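Local coordinates for protein beta-galactosidase (Trichoderma reesei, PDB 3OG2) that probably hydrolyses terminal non-reducing beta-D-galactose residues from beta-D-galactosides, as a glycoside hydrolase of family 35, at residues A[326-331]-A[338-343]. Numbering follows the deposited sequence.
Sequences GGTNWG and GYTSYD
N329 grips 338-343 twice: its backbone N donates to T340 O over 2.8 Å, and its side-chain ND2 donates to Y339 O over 2.9 Å, with an N-H...O angle of 160°. Y339 O lies close to the amide plane, 14° out of it, which is good evidence for a well-aimed bond. CG sits anti to the carbonyl carbon and beside the backbone N (chi1 -58°), which brings ND2 up to Y339 O, while OD1 accepts from R51 and so ties the same group to a second part of the barrel domain. Replacing the amide with an alanine is likely to leave Y339 O and R51 without these partners and open a gap beside Y342. The runs head in nearly opposite directions, joined by a single beta bridge between T328 and S341, within the long loop that follows strand 318-321 of the TIM barrel. Y342 N adds a further backbone bond, donating to G327 O at 3.0 Å, and a water links G326 N to D343 O. The Y342 ring then passes G326, whose O meets the ring edge in plane, 3.5 Å from CD2; G326 CA makes a CH...O contact of 3.1 Å with Y342 O, where a beta carbon would clash. Farther out, Y342 OH is hydrogen-bonded to Y322 OH and E122 OE1, placing this end at the galactose-binding site. T340 packs its CG2 3.9 Å from CG2 of T328, and its OG1 is hydrogen-bonded to K930 N.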
loop_
_atom_site.group_PDB
_atom_site.type_symbol
_atom_site.label_atom_id
_atom_site.label_comp_id
_atom_site.label_asym_id
_atom_site.label_seq_id
_atom_site.Cartn_x
_atom_site.Cartn_y
_atom_site.Cartn_z
ATOM N N GLY A 326 -0.240 -2.507 0.313
ATOM C CA GLY A 326 -0.109 -1.630 1.442
ATOM C C GLY A 326 0.906 -2.073 2.464
ATOM O O GLY A 326 1.650 -1.264 3.021
ATOM N N GLY A 327 0.985 -3.377 2.792
ATOM C CA GLY A 327 1.909 -3.827 3.819
ATOM C C GLY A 327 1.451 -3.462 5.243
ATOM O O GLY A 327 0.239 -3.384 5.539
ATOM N N THR A 328 2.443 -3.277 6.114
ATOM C CA THR A 328 2.142 -3.220 7.531
ATOM C C THR A 328 2.866 -2.071 8.204
ATOM O O THR A 328 4.069 -1.840 7.914
ATOM C CB THR A 328 2.621 -4.541 8.188
ATOM O OG1 THR A 328 1.959 -5.634 7.465
ATOM C CG2 THR A 328 2.222 -4.639 9.636
ATOM N N ASN A 329 2.179 -1.377 9.112
ATOM C CA ASN A 329 2.824 -0.345 9.934
ATOM C C ASN A 329 3.528 -1.019 11.120
ATOM O O ASN A 329 3.114 -0.796 12.304
ATOM C CB ASN A 329 1.771 0.652 10.421
ATOM C CG ASN A 329 1.037 1.307 9.291
ATOM O OD1 ASN A 329 1.661 1.788 8.330
ATOM N ND2 ASN A 329 -0.300 1.291 9.342
ATOM N N TRP A 330 4.534 -1.826 10.846
ATOM C CA TRP A 330 5.274 -2.473 11.921
ATOM C C TRP A 330 6.101 -1.457 12.659
ATOM O O TRP A 330 6.357 -0.327 12.200
ATOM C CB TRP A 330 6.131 -3.621 11.292
ATOM C CG TRP A 330 7.219 -3.031 10.427
ATOM C CD1 TRP A 330 7.141 -2.662 9.119
ATOM C CD2 TRP A 330 8.556 -2.740 10.870
ATOM N NE1 TRP A 330 8.347 -2.157 8.719
ATOM C CE2 TRP A 330 9.238 -2.176 9.766
ATOM C CE3 TRP A 330 9.237 -2.866 12.093
ATOM C CZ2 TRP A 330 10.570 -1.760 9.836
ATOM C CZ3 TRP A 330 10.558 -2.457 12.155
ATOM C CH2 TRP A 330 11.185 -1.923 11.055
ATOM N N GLY A 331 6.548 -1.844 13.865
ATOM C CA GLY A 331 7.566 -1.026 14.562
ATOM C C GLY A 331 7.148 0.420 14.777
ATOM O O GLY A 331 7.990 1.305 14.659
ATOM N N GLY A 338 -4.325 5.701 12.074
ATOM C CA GLY A 338 -4.413 4.323 11.620
ATOM C C GLY A 338 -3.862 3.428 12.722
ATOM O O GLY A 338 -3.402 3.887 13.758
ATOM N N TYR A 339 -3.936 2.129 12.447
ATOM C CA TYR A 339 -3.487 1.108 13.392
ATOM C C TYR A 339 -2.414 0.279 12.724
ATOM O O TYR A 339 -1.727 0.763 11.824
ATOM C CB TYR A 339 -4.695 0.365 13.972
ATOM C CG TYR A 339 -5.676 -0.157 12.967
ATOM C CD1 TYR A 339 -6.795 0.625 12.548
ATOM C CD2 TYR A 339 -5.506 -1.443 12.411
ATOM C CE1 TYR A 339 -7.688 0.104 11.605
ATOM C CE2 TYR A 339 -6.411 -1.929 11.475
ATOM C CZ TYR A 339 -7.490 -1.142 11.082
ATOM O OH TYR A 339 -8.381 -1.648 10.169
ATOM N N THR A 340 -2.164 -0.959 13.186
ATOM C CA THR A 340 -0.980 -1.661 12.659
ATOM C C THR A 340 -1.134 -2.008 11.200
ATOM O O THR A 340 -0.215 -1.826 10.397
ATOM C CB THR A 340 -0.719 -2.963 13.442
ATOM O OG1 THR A 340 -0.686 -2.653 14.822
ATOM C CG2 THR A 340 0.652 -3.484 13.023
ATOM N N SER A 341 -2.273 -2.552 10.793
ATOM C CA SER A 341 -2.394 -2.946 9.412
ATOM C C SER A 341 -2.396 -1.750 8.466
ATOM O O SER A 341 -3.035 -0.731 8.716
ATOM C CB SER A 341 -3.743 -3.716 9.277
ATOM O OG SER A 341 -3.927 -4.121 7.894
ATOM N N TYR A 342 -1.763 -1.908 7.293
ATOM C CA TYR A 342 -1.969 -0.953 6.187
ATOM C C TYR A 342 -2.439 -1.760 4.963
ATOM O O TYR A 342 -2.107 -1.473 3.824
ATOM C CB TYR A 342 -0.723 -0.184 5.830
ATOM C CG TYR A 342 -0.959 1.170 5.157
ATOM C CD1 TYR A 342 -1.811 2.152 5.689
ATOM C CD2 TYR A 342 -0.321 1.444 3.953
ATOM C CE1 TYR A 342 -2.005 3.383 5.042
ATOM C CE2 TYR A 342 -0.485 2.697 3.297
ATOM C CZ TYR A 342 -1.345 3.624 3.873
ATOM O OH TYR A 342 -1.444 4.819 3.208
ATOM N N ASP A 343 -3.311 -2.770 5.201
ATOM C CA ASP A 343 -3.819 -3.537 4.069
ATOM C C ASP A 343 -4.500 -2.622 3.039
ATOM O O ASP A 343 -4.374 -2.866 1.838
ATOM C CB ASP A 343 -4.823 -4.572 4.562
ATOM C CG ASP A 343 -5.508 -5.337 3.447
ATOM O OD1 ASP A 343 -4.973 -6.420 3.060
ATOM O OD2 ASP A 343 -6.546 -4.849 2.944
HETATM O O HOH W 1 -2.131 -4.385 1.074
#